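Local coordinates for protein beta-hexosaminidase Amuc_2018 (Akkermansia muciniphila, PDB 6JEB) that hydrolyses terminal non-reducing N-acetylglucosamine and N-acetylgalactosamine residues from beta-N-acetylhexosaminides such as N-glycans and chitobiose, at residues H198-K209 with E223-V232. Residues are numbered along the deposited sequence; the frame is centred on the assembly and turned at random. Where two conformers were deposited one is given.
Sequences HAAYPEFFCFPK and ELVCPQKPEV. With ZN (zinc ion), chain B.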
loop_
_atom_site.group_PDB
_atom_site.type_symbol
_atom_site.label_atom_id
_atom_site.label_comp_id
_atom_site.label_asym_id
_atom_site.label_seq_id
_atom_site.Cartn_x
_atom_site.Cartn_y
_atom_site.Cartn_z
ATOM N N HIS A 198 5.109 -19.555 13.069
ATOM C CA HIS A 198 5.898 -20.631 13.669
ATOM C C HIS A 198 5.629 -20.743 15.164
ATOM O O HIS A 198 5.549 -21.853 15.704
ATOM C CB HIS A 198 7.392 -20.417 13.382
ATOM C CG HIS A 198 8.251 -21.611 13.678
ATOM N ND1 HIS A 198 9.229 -22.052 12.811
ATOM C CD2 HIS A 198 8.289 -22.449 14.743
ATOM C CE1 HIS A 198 9.825 -23.115 13.324
ATOM N NE2 HIS A 198 9.271 -23.379 14.495
ATOM N N ALA A 199 5.499 -19.608 15.854
ATOM C CA ALA A 199 5.182 -19.649 17.279
ATOM C C ALA A 199 3.881 -20.402 17.534
ATOM O O ALA A 199 3.777 -21.170 18.504
ATOM C CB ALA A 199 5.103 -18.226 17.835
ATOM N N ALA A 200 2.889 -20.223 16.653
ATOM C CA ALA A 200 1.594 -20.878 16.823
ATOM C C ALA A 200 1.604 -22.315 16.312
ATOM O O ALA A 200 1.080 -23.217 16.978
ATOM C CB ALA A 200 0.511 -20.079 16.100
ATOM N N TYR A 201 2.171 -22.535 15.124
ATOM C CA TYR A 201 2.084 -23.812 14.413
ATOM C C TYR A 201 3.473 -24.220 13.936
ATOM O O TYR A 201 3.770 -24.200 12.732
ATOM C CB TYR A 201 1.086 -23.729 13.252
ATOM C CG TYR A 201 -0.336 -23.564 13.741
ATOM C CD1 TYR A 201 -1.011 -24.631 14.320
ATOM C CD2 TYR A 201 -0.993 -22.335 13.662
ATOM C CE1 TYR A 201 -2.298 -24.495 14.806
ATOM C CE2 TYR A 201 -2.289 -22.188 14.145
ATOM C CZ TYR A 201 -2.936 -23.278 14.709
ATOM O OH TYR A 201 -4.212 -23.141 15.201
ATOM N N PRO A 202 4.354 -24.603 14.864
ATOM C CA PRO A 202 5.707 -25.016 14.458
ATOM C C PRO A 202 5.696 -26.184 13.495
ATOM O O PRO A 202 6.626 -26.328 12.686
ATOM C CB PRO A 202 6.373 -25.384 15.791
ATOM C CG PRO A 202 5.219 -25.719 16.706
ATOM C CD PRO A 202 4.138 -24.754 16.314
ATOM N N GLU A 203 4.648 -27.012 13.544
ATOM C CA GLU A 203 4.535 -28.163 12.658
ATOM C C GLU A 203 4.436 -27.782 11.183
ATOM O O GLU A 203 4.554 -28.670 10.332
ATOM C CB GLU A 203 3.333 -29.026 13.063
ATOM C CG GLU A 203 1.970 -28.315 12.978
ATOM C CD GLU A 203 1.484 -27.777 14.315
ATOM O OE1 GLU A 203 2.314 -27.246 15.083
ATOM O OE2 GLU A 203 0.269 -27.892 14.609
ATOM N N PHE A 204 4.221 -26.504 10.853
ATOM C CA PHE A 204 4.183 -26.088 9.453
ATOM C C PHE A 204 5.570 -25.868 8.859
ATOM O O PHE A 204 5.668 -25.548 7.670
ATOM C CB PHE A 204 3.398 -24.777 9.282
ATOM C CG PHE A 204 1.929 -24.864 9.619
ATOM C CD1 PHE A 204 1.301 -26.076 9.887
ATOM C CD2 PHE A 204 1.164 -23.700 9.647
ATOM C CE1 PHE A 204 -0.077 -26.119 10.195
ATOM C CE2 PHE A 204 -0.201 -23.725 9.951
ATOM C CZ PHE A 204 -0.824 -24.937 10.227
ATOM N N PHE A 205 6.636 -26.036 9.640
ATOM C CA PHE A 205 7.970 -25.597 9.255
ATOM C C PHE A 205 8.926 -26.779 9.149
ATOM O O PHE A 205 8.719 -27.831 9.760
ATOM C CB PHE A 205 8.485 -24.539 10.241
ATOM C CG PHE A 205 7.691 -23.267 10.183
ATOM C CD1 PHE A 205 6.438 -23.189 10.785
ATOM C CD2 PHE A 205 8.157 -22.181 9.464
ATOM C CE1 PHE A 205 5.672 -22.030 10.681
ATOM C CE2 PHE A 205 7.410 -21.015 9.363
ATOM C CZ PHE A 205 6.165 -20.933 9.974
ATOM N N CYS A 206 9.989 -26.586 8.357
ATOM C CA CYS A 206 10.964 -27.653 8.135
ATOM C C CYS A 206 11.604 -28.107 9.441
ATOM O O CYS A 206 11.862 -29.304 9.635
ATOM C CB CYS A 206 12.057 -27.172 7.179
ATOM S SG CYS A 206 11.472 -26.584 5.572
ATOM N N PHE A 207 11.889 -27.163 10.336
ATOM C CA PHE A 207 12.571 -27.434 11.600
ATOM C C PHE A 207 11.698 -26.884 12.722
ATOM O O PHE A 207 11.925 -25.772 13.221
ATOM C CB PHE A 207 13.988 -26.856 11.598
ATOM C CG PHE A 207 14.889 -27.501 10.581
ATOM C CD1 PHE A 207 15.569 -28.675 10.887
ATOM C CD2 PHE A 207 15.033 -26.962 9.310
ATOM C CE1 PHE A 207 16.382 -29.293 9.955
ATOM C CE2 PHE A 207 15.855 -27.569 8.367
ATOM C CZ PHE A 207 16.532 -28.737 8.695
ATOM N N PRO A 208 10.690 -27.644 13.144
ATOM C CA PRO A 208 9.763 -27.143 14.167
ATOM C C PRO A 208 10.475 -26.860 15.482
ATOM O O PRO A 208 11.266 -27.672 15.980
ATOM C CB PRO A 208 8.738 -28.276 14.306
ATOM C CG PRO A 208 8.827 -29.023 13.015
ATOM C CD PRO A 208 10.282 -28.959 12.625
ATOM N N LYS A 209 10.184 -25.690 16.042
ATOM C CA LYS A 209 10.767 -25.234 17.299
ATOM C C LYS A 209 9.604 -24.868 18.211
ATOM O O LYS A 209 9.102 -23.737 18.176
ATOM C CB LYS A 209 11.713 -24.061 17.063
ATOM C CG LYS A 209 12.909 -24.421 16.174
ATOM C CD LYS A 209 13.626 -23.164 15.675
ATOM C CE LYS A 209 14.671 -23.484 14.630
ATOM N NZ LYS A 209 14.038 -23.933 13.368
ATOM N N GLU A 223 12.915 -18.778 8.980
ATOM C CA GLU A 223 11.894 -19.817 9.108
ATOM C C GLU A 223 10.941 -19.774 7.917
ATOM O O GLU A 223 10.124 -18.855 7.797
ATOM C CB GLU A 223 11.131 -19.625 10.415
ATOM C CG GLU A 223 11.978 -19.825 11.653
ATOM C CD GLU A 223 12.469 -21.252 11.790
ATOM O OE1 GLU A 223 11.804 -22.166 11.255
ATOM O OE2 GLU A 223 13.516 -21.464 12.435
ATOM N N LEU A 224 11.015 -20.779 7.048
ATOM C CA LEU A 224 10.106 -20.897 5.917
ATOM C C LEU A 224 9.137 -22.048 6.159
ATOM O O LEU A 224 9.532 -23.108 6.661
ATOM C CB LEU A 224 10.876 -21.168 4.616
ATOM C CG LEU A 224 12.014 -20.213 4.240
ATOM C CD1 LEU A 224 12.484 -20.479 2.821
ATOM C CD2 LEU A 224 11.596 -18.755 4.383
ATOM N N VAL A 225 7.866 -21.850 5.790
ATOM C CA VAL A 225 6.944 -22.981 5.799
ATOM C C VAL A 225 7.493 -24.080 4.886
ATOM O O VAL A 225 8.169 -23.812 3.882
ATOM C CB VAL A 225 5.509 -22.590 5.406
ATOM C CG1 VAL A 225 4.867 -21.737 6.498
ATOM C CG2 VAL A 225 5.491 -21.871 4.043
ATOM N N CYS A 226 7.226 -25.333 5.253
ATOM C CA CYS A 226 7.749 -26.465 4.501
ATOM C C CYS A 226 6.734 -26.881 3.444
ATOM O O CYS A 226 5.643 -27.348 3.801
ATOM C CB CYS A 226 8.043 -27.631 5.431
ATOM S SG CYS A 226 8.718 -29.054 4.523
ATOM N N PRO A 227 7.036 -26.748 2.148
ATOM C CA PRO A 227 6.050 -27.126 1.121
ATOM C C PRO A 227 5.710 -28.604 1.106
ATOM O O PRO A 227 4.752 -28.986 0.423
ATOM C CB PRO A 227 6.725 -26.708 -0.197
ATOM C CG PRO A 227 7.763 -25.701 0.198
ATOM C CD PRO A 227 8.245 -26.148 1.559
ATOM N N GLN A 228 6.463 -29.448 1.815
ATOM C CA GLN A 228 6.184 -30.879 1.780
ATOM C C GLN A 228 5.109 -31.301 2.763
ATOM O O GLN A 228 4.692 -32.465 2.740
ATOM C CB GLN A 228 7.456 -31.682 2.069
ATOM C CG GLN A 228 8.722 -31.127 1.412
ATOM C CD GLN A 228 8.505 -30.636 -0.015
ATOM O OE1 GLN A 228 7.704 -31.189 -0.778
ATOM N NE2 GLN A 228 9.232 -29.595 -0.383
ATOM N N LYS A 229 4.636 -30.399 3.611
ATOM C CA LYS A 229 3.739 -30.784 4.690
ATOM C C LYS A 229 2.294 -30.546 4.286
ATOM O O LYS A 229 1.935 -29.409 3.937
ATOM C CB LYS A 229 4.080 -30.002 5.950
ATOM C CG LYS A 229 5.518 -30.245 6.386
ATOM C CD LYS A 229 5.662 -30.181 7.887
ATOM C CE LYS A 229 7.072 -30.521 8.316
ATOM N NZ LYS A 229 7.282 -30.255 9.772
ATOM N N PRO A 230 1.441 -31.575 4.307
ATOM C CA PRO A 230 0.050 -31.376 3.875
ATOM C C PRO A 230 -0.689 -30.354 4.707
ATOM O O PRO A 230 -1.590 -29.680 4.190
ATOM C CB PRO A 230 -0.571 -32.774 4.011
ATOM C CG PRO A 230 0.332 -33.507 4.974
ATOM C CD PRO A 230 1.713 -32.967 4.712
ATOM N N GLU A 231 -0.344 -30.219 5.989
ATOM C CA GLU A 231 -0.994 -29.239 6.857
ATOM C C GLU A 231 -0.808 -27.817 6.349
ATOM O O GLU A 231 -1.664 -26.956 6.571
ATOM C CB GLU A 231 -0.400 -29.322 8.262
ATOM C CG GLU A 231 -0.662 -30.618 8.991
ATOM C CD GLU A 231 0.346 -31.712 8.668
ATOM O OE1 GLU A 231 1.247 -31.510 7.809
ATOM O OE2 GLU A 231 0.233 -32.782 9.293
ATOM N N VAL A 232 0.334 -27.547 5.710
ATOM C CA VAL A 232 0.600 -26.211 5.181
ATOM C C VAL A 232 -0.424 -25.862 4.111
ATOM O O VAL A 232 -0.997 -24.766 4.101
ATOM C CB VAL A 232 2.040 -26.133 4.638
ATOM C CG1 VAL A 232 2.225 -24.899 3.775
ATOM C CG2 VAL A 232 3.030 -26.142 5.787
HETATM ZN ZN ZN B . 10.993 -28.529 4.354
HETATM O O HOH W 1 5.313 -31.290 11.032
HETATM O O HOH W 2 9.621 -31.752 9.593
HETATM O O HOH W 3 12.058 -24.363 9.773
#
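C206 and C226 each bind zinc through SG at 2.3 Å, giving half of a four-cysteine site in the TIM-barrel catalytic domain of family 20; C267 and C270 of a CxxC pair complete it. Cysteine suits the place because its soft sulfur holds zinc firmly, tying loop to loop. With SG anti to its backbone N (chi1 -179°), C226 turns the sulfur to the metal, where it also accepts a long hydrogen bond from Q228 N (3.5 Å), which would temper its charge.

Beside the metal, a single beta bridge pairs F205 with V225: C226 N donates to F204 O at 2.9 Å, nearly straight at 171°. V225 CG1 sits over one face of the F205 ring in a CH-pi contact, and V232 CG2 packs on F204 CB at 3.8 Å.

K229, with its long flexible chain, reaches across in one of its two conformers: NZ bonds F205 O at 2.8 Å and, from above the carbonyl plane, E203 O at 3.2 Å. Its three N-H groups must be shared among these and two waters.

The K209–E223 salt bridge joins the ends of the intervening loop; K209 NZ reaches the syn side of E223 OE2 at 2.7 Å while also donating to F207 O, on a lone pair.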